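Long-range contacts in protein - conserved hypothetical (Bacillus anthracis, PDB 4LES), which is of unknown function but folds into a beta sandwich of antiparallel sheets: residues A[86-92]-A[112-118]; A[134-140]-A[192-198]. One frame throughout, in Å; residues are numbered along the deposited sequence.

Contact 1 (A[86-92]-A[112-118]); sequences TVKRVVE and FIVVEAE. With PO4 (phosphate ion), chain E.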
# COMPACT_ATOMS: atom_id res chain seq x y z
N THR A 86 -4.45 1.92 -9.32
CA THR A 86 -3.95 0.59 -9.61
C THR A 86 -3.39 -0.01 -8.35
O THR A 86 -2.62 0.64 -7.64
CB THR A 86 -2.84 0.64 -10.67
OG1 THR A 86 -3.38 1.14 -11.87
CG2 THR A 86 -2.27 -0.76 -10.93
N VAL A 87 -3.81 -1.23 -8.04
CA VAL A 87 -3.27 -1.99 -6.92
C VAL A 87 -2.41 -3.08 -7.55
O VAL A 87 -2.90 -3.91 -8.31
CB VAL A 87 -4.35 -2.57 -6.01
CG1 VAL A 87 -3.72 -3.35 -4.87
CG2 VAL A 87 -5.19 -1.43 -5.44
N LYS A 88 -1.13 -3.08 -7.24
CA LYS A 88 -0.24 -4.02 -7.89
C LYS A 88 -0.13 -5.29 -7.11
O LYS A 88 -0.46 -6.34 -7.59
CB LYS A 88 1.11 -3.38 -8.10
CG LYS A 88 1.03 -2.15 -8.98
CD LYS A 88 2.40 -1.51 -9.09
CE LYS A 88 2.35 -0.36 -10.07
NZ LYS A 88 3.64 0.38 -10.16
N ARG A 89 0.33 -5.20 -5.89
CA ARG A 89 0.45 -6.38 -5.10
C ARG A 89 0.44 -6.05 -3.65
O ARG A 89 0.56 -4.88 -3.26
CB ARG A 89 1.72 -7.12 -5.47
CG ARG A 89 2.96 -6.27 -5.42
CD ARG A 89 4.23 -7.09 -5.79
NE ARG A 89 5.35 -6.23 -5.42
CZ ARG A 89 6.59 -6.62 -5.14
NH1 ARG A 89 6.97 -7.89 -5.21
NH2 ARG A 89 7.47 -5.68 -4.79
N VAL A 90 0.27 -7.09 -2.85
CA VAL A 90 0.31 -6.98 -1.40
C VAL A 90 1.45 -7.91 -1.02
O VAL A 90 1.52 -9.03 -1.52
CB VAL A 90 -0.99 -7.44 -0.75
CG1 VAL A 90 -0.83 -7.48 0.76
CG2 VAL A 90 -2.15 -6.54 -1.16
N VAL A 91 2.36 -7.45 -0.16
CA VAL A 91 3.51 -8.26 0.24
C VAL A 91 3.63 -8.37 1.76
O VAL A 91 3.54 -7.38 2.46
CB VAL A 91 4.81 -7.61 -0.26
CG1 VAL A 91 6.03 -8.45 0.14
CG2 VAL A 91 4.74 -7.48 -1.78
N GLU A 92 3.81 -9.59 2.23
CA GLU A 92 3.98 -9.89 3.64
C GLU A 92 5.46 -10.09 3.84
O GLU A 92 6.06 -10.98 3.21
CB GLU A 92 3.21 -11.17 3.99
CG GLU A 92 3.39 -11.65 5.42
CD GLU A 92 2.64 -12.95 5.70
OE1 GLU A 92 2.18 -13.62 4.75
OE2 GLU A 92 2.51 -13.29 6.89
N PHE A 112 5.23 -6.91 8.40
CA PHE A 112 4.87 -5.74 7.64
C PHE A 112 4.01 -6.23 6.49
O PHE A 112 4.36 -7.21 5.83
CB PHE A 112 6.09 -5.04 7.05
CG PHE A 112 6.90 -4.29 8.04
CD1 PHE A 112 6.37 -3.20 8.71
CD2 PHE A 112 8.22 -4.63 8.28
CE1 PHE A 112 7.12 -2.49 9.62
CE2 PHE A 112 8.98 -3.93 9.20
CZ PHE A 112 8.43 -2.86 9.87
N ILE A 113 2.86 -5.60 6.28
CA ILE A 113 2.03 -5.92 5.12
C ILE A 113 2.12 -4.68 4.27
O ILE A 113 1.79 -3.59 4.74
CB ILE A 113 0.56 -6.20 5.47
CG1 ILE A 113 0.48 -7.39 6.44
CG2 ILE A 113 -0.24 -6.50 4.21
CD1 ILE A 113 1.09 -8.67 5.89
N VAL A 114 2.66 -4.83 3.06
CA VAL A 114 2.82 -3.71 2.14
C VAL A 114 1.79 -3.80 1.03
O VAL A 114 1.68 -4.83 0.39
CB VAL A 114 4.21 -3.74 1.46
CG1 VAL A 114 4.37 -2.56 0.51
CG2 VAL A 114 5.31 -3.75 2.50
N VAL A 115 1.01 -2.75 0.84
CA VAL A 115 0.06 -2.68 -0.28
C VAL A 115 0.67 -1.69 -1.29
O VAL A 115 0.78 -0.49 -1.02
CB VAL A 115 -1.33 -2.19 0.18
CG1 VAL A 115 -2.28 -2.05 -0.99
CG2 VAL A 115 -1.94 -3.12 1.22
N GLU A 116 1.10 -2.18 -2.44
CA GLU A 116 1.64 -1.33 -3.50
C GLU A 116 0.50 -0.84 -4.39
O GLU A 116 -0.22 -1.63 -4.99
CB GLU A 116 2.63 -2.10 -4.36
CG GLU A 116 3.93 -2.41 -3.65
CD GLU A 116 4.94 -3.09 -4.55
OE1 GLU A 116 4.53 -3.68 -5.59
OE2 GLU A 116 6.15 -3.05 -4.22
N ALA A 117 0.36 0.46 -4.50
CA ALA A 117 -0.71 1.06 -5.26
C ALA A 117 -0.24 2.34 -5.90
O ALA A 117 0.78 2.92 -5.52
CB ALA A 117 -1.87 1.38 -4.32
N GLU A 118 -1.00 2.80 -6.88
CA GLU A 118 -0.71 4.08 -7.51
C GLU A 118 -1.99 4.73 -8.07
O GLU A 118 -2.96 4.03 -8.33
CB GLU A 118 0.37 3.91 -8.57
CG GLU A 118 0.03 2.95 -9.69
CD GLU A 118 1.21 2.75 -10.63
OE1 GLU A 118 2.36 2.71 -10.13
OE2 GLU A 118 1.00 2.62 -11.85
P PO4 E . 10.36 -7.50 -3.60
O1 PO4 E . 9.26 -6.93 -2.73
O2 PO4 E . 10.08 -8.94 -3.95
O3 PO4 E . 10.41 -6.70 -4.86
O4 PO4 E . 11.67 -7.42 -2.87
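The carboxylate of E116 is held from several directions: its OE2 accepts R89 NH2 at 3.0 Å and also the hydroxyl of Y155 from helix 149-158, while its OE1 takes R89 NE at 2.7 Å. R89 thus grips the acid side-on, one nitrogen to each oxygen. Both donors come from above the carboxylate plane, because the two flat groups are turned 51° apart, yet E116 lies close to the guanidinium plane. The aliphatic part of R89 is drawn in as well, with CG 3.0 Å from E116 OE1; chi1 of 52° sets CG between the backbone N and the carbonyl carbon, and the chain then runs out extended beside E116. V91 CG2 lies over the rim of one guanidinium face. NH1 pairs with E71 of strand 69-79, and NH2 also reaches a phosphate, probably from the crystallisation liquor, through O3 at 3.1 Å. A second ion pair closes the far end, where K88 NZ meets E118 OE1 at 2.7 Å, again from above the carboxylate. On the other face V90 CG1 rests on I113 CG2 (3.6 Å), and V87 and V115 continue this apolar row. The backbones run antiparallel, with V91 and V114 exchanging both bonds. K88 N, by contrast, donates to E116 O at 2.8 Å while R89 O accepts E116 N, so two residues stand against one. This is a classic beta bulge in strand 83-96, at K88-R89 opposite E116, where it pairs with strand 110-121 in the middle of a four-stranded antiparallel sheet.

Contact 2 (A[134-140]-A[192-198]); sequences SVDLVDE and KWYVVVN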
# COMPACT_ATOMS: atom_id res chain seq x y z
N SER A 134 -8.84 6.58 -1.03
CA SER A 134 -8.32 5.73 0.03
C SER A 134 -8.06 4.30 -0.49
O SER A 134 -8.80 3.77 -1.33
CB SER A 134 -9.36 5.63 1.14
OG SER A 134 -10.56 5.06 0.63
N VAL A 135 -6.99 3.70 0.01
CA VAL A 135 -6.65 2.31 -0.29
C VAL A 135 -6.35 1.74 1.08
O VAL A 135 -5.37 2.13 1.69
CB VAL A 135 -5.43 2.17 -1.23
CG1 VAL A 135 -5.08 0.70 -1.42
CG2 VAL A 135 -5.67 2.84 -2.58
N ASP A 136 -7.20 0.84 1.57
CA ASP A 136 -7.01 0.26 2.89
C ASP A 136 -6.98 -1.25 2.93
O ASP A 136 -7.67 -1.92 2.17
CB ASP A 136 -8.15 0.67 3.79
CG ASP A 136 -8.22 2.16 4.00
OD1 ASP A 136 -7.18 2.81 4.26
OD2 ASP A 136 -9.33 2.67 3.90
N LEU A 137 -6.15 -1.75 3.84
CA LEU A 137 -6.05 -3.15 4.13
C LEU A 137 -7.17 -3.42 5.11
O LEU A 137 -7.28 -2.73 6.13
CB LEU A 137 -4.72 -3.46 4.77
CG LEU A 137 -4.56 -4.91 5.21
CD1 LEU A 137 -4.43 -5.81 3.98
CD2 LEU A 137 -3.35 -5.02 6.11
N VAL A 138 -7.99 -4.42 4.81
CA VAL A 138 -9.15 -4.74 5.66
C VAL A 138 -9.22 -6.22 5.93
O VAL A 138 -8.95 -7.04 5.04
CB VAL A 138 -10.45 -4.30 5.00
CG1 VAL A 138 -11.65 -4.52 5.93
CG2 VAL A 138 -10.37 -2.84 4.61
N ASP A 139 -9.56 -6.57 7.18
CA ASP A 139 -9.64 -7.99 7.57
C ASP A 139 -11.07 -8.50 7.43
O ASP A 139 -11.93 -7.77 6.99
CB ASP A 139 -9.07 -8.22 8.98
CG ASP A 139 -9.85 -7.52 10.08
OD1 ASP A 139 -11.06 -7.23 9.94
OD2 ASP A 139 -9.24 -7.29 11.13
N GLU A 140 -11.31 -9.76 7.80
CA GLU A 140 -12.66 -10.34 7.68
C GLU A 140 -13.65 -9.74 8.71
O GLU A 140 -14.85 -9.87 8.56
CB GLU A 140 -12.60 -11.88 7.75
CG GLU A 140 -12.07 -12.43 9.06
CD GLU A 140 -11.60 -13.88 8.99
OE1 GLU A 140 -11.49 -14.45 7.88
OE2 GLU A 140 -11.30 -14.46 10.06
N LYS A 192 -9.00 -14.18 6.32
CA LYS A 192 -9.27 -13.61 5.01
C LYS A 192 -8.96 -12.10 5.06
O LYS A 192 -9.27 -11.41 6.05
CB LYS A 192 -10.70 -13.84 4.60
CG LYS A 192 -11.01 -15.33 4.47
CD LYS A 192 -12.44 -15.59 4.05
CE LYS A 192 -12.65 -17.09 3.94
NZ LYS A 192 -14.07 -17.43 3.67
N TRP A 193 -8.32 -11.61 4.00
CA TRP A 193 -7.93 -10.21 3.92
C TRP A 193 -8.31 -9.62 2.58
O TRP A 193 -8.47 -10.33 1.58
CB TRP A 193 -6.43 -10.06 4.23
CG TRP A 193 -6.14 -10.38 5.66
CD1 TRP A 193 -6.07 -11.63 6.23
CD2 TRP A 193 -5.93 -9.45 6.73
NE1 TRP A 193 -5.83 -11.53 7.58
CE2 TRP A 193 -5.73 -10.20 7.91
CE3 TRP A 193 -5.88 -8.05 6.80
CZ2 TRP A 193 -5.50 -9.60 9.16
CZ3 TRP A 193 -5.64 -7.45 8.04
CH2 TRP A 193 -5.45 -8.23 9.20
N TYR A 194 -8.48 -8.31 2.58
CA TYR A 194 -8.95 -7.60 1.42
C TYR A 194 -8.28 -6.26 1.29
O TYR A 194 -7.69 -5.72 2.25
CB TYR A 194 -10.46 -7.31 1.59
CG TYR A 194 -11.30 -8.52 1.93
CD1 TYR A 194 -11.37 -8.98 3.24
CD2 TYR A 194 -12.01 -9.21 0.95
CE1 TYR A 194 -12.13 -10.11 3.56
CE2 TYR A 194 -12.79 -10.33 1.26
CZ TYR A 194 -12.84 -10.77 2.57
OH TYR A 194 -13.58 -11.87 2.90
N VAL A 195 -8.34 -5.71 0.08
CA VAL A 195 -7.92 -4.33 -0.15
C VAL A 195 -9.18 -3.58 -0.59
O VAL A 195 -9.87 -4.02 -1.53
CB VAL A 195 -6.81 -4.20 -1.19
CG1 VAL A 195 -6.57 -2.72 -1.48
CG2 VAL A 195 -5.52 -4.84 -0.67
N VAL A 196 -9.52 -2.51 0.13
CA VAL A 196 -10.70 -1.70 -0.20
C VAL A 196 -10.27 -0.37 -0.81
O VAL A 196 -9.46 0.38 -0.23
CB VAL A 196 -11.64 -1.48 1.02
CG1 VAL A 196 -12.78 -0.55 0.67
CG2 VAL A 196 -12.17 -2.82 1.50
N VAL A 197 -10.81 -0.09 -1.99
CA VAL A 197 -10.47 1.11 -2.71
C VAL A 197 -11.65 2.09 -2.78
O VAL A 197 -12.75 1.75 -3.27
CB VAL A 197 -9.94 0.77 -4.12
CG1 VAL A 197 -9.68 2.04 -4.92
CG2 VAL A 197 -8.65 -0.05 -4.02
N ASN A 198 -11.40 3.27 -2.25
CA ASN A 198 -12.34 4.38 -2.24
C ASN A 198 -13.64 4.01 -1.57
O ASN A 198 -14.66 4.55 -1.92
CB ASN A 198 -12.63 4.79 -3.68
CG ASN A 198 -13.23 6.17 -3.76
OD1 ASN A 198 -12.84 7.07 -3.03
ND2 ASN A 198 -14.19 6.35 -4.65
O HOH W 1 -11.02 2.50 0.90
O HOH W 2 -11.53 7.75 -0.71
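V138 and Y194 bond in both directions across the strands: V138 O accepts Y194 N at 2.8 Å and V138 N donates to Y194 O, with V138 O also lying at the edge of the tyrosine ring. D136 and V196 repeat the pattern, V196 O taking D136 N at 2.9 Å. At one end the ladder closes with N198 N giving a nearly straight bond (170°) to S134 O. There a water accepts from S134 N and donates to N198 OD1 at 2.7 Å, while N198 ND2 is used by E200. A second water, 2.6 Å from S134 OG, donates to V196 O and so bridges the two. At the other end a side chain takes over from the backbone: E140 OE1 receives K192 N at 3.0 Å, the N-H arriving 60° out of the carboxylate plane. D139 and W193 meet through carbon instead. D139 CB sits over the six-membered ring, 3.6 Å from its centroid and only 10° off the normal, a CH-pi contact. The carboxylate beyond it is spent on Y145 OH and N143 N rather than on the indole. W193 NE1 has its own acceptor, the carbonyl of K187. L137 CG approaches the same ring near CE3 (3.8 Å), and on the opposite side of the sheet V138 CG2 touches V196 CG2 at 3.6 Å. Main-chain bonds thus run from S134/N198, where waters add bridges, through V138/Y194; a side chain replaces them only at E140/K192, and the buried polar groups of D139 and W193 are matched by neighbouring turns and helix.

How the contacts relate
Contacts 1 and 2 belong to the two layers of a beta sandwich, their centres 11 Å apart, and close in series along the chain. The apolar side of 86-92 and 112-118 lies against the apolar side of 134-140 and 192-198: V90 CG2 meets V195 CG2 at 3.8 Å, I113 CG2 meets L137 CD2 at 3.9 Å, V115 CG1 meets V135 CG1 at 3.9 Å, and V87 CG2 meets V197 CG2 at 4.0 Å. Each strand of one pair therefore touches a strand of the other. The ion pairs of contact 1, with the bound phosphate, lie on the face turned away from contact 2, where helix 149-158 packs.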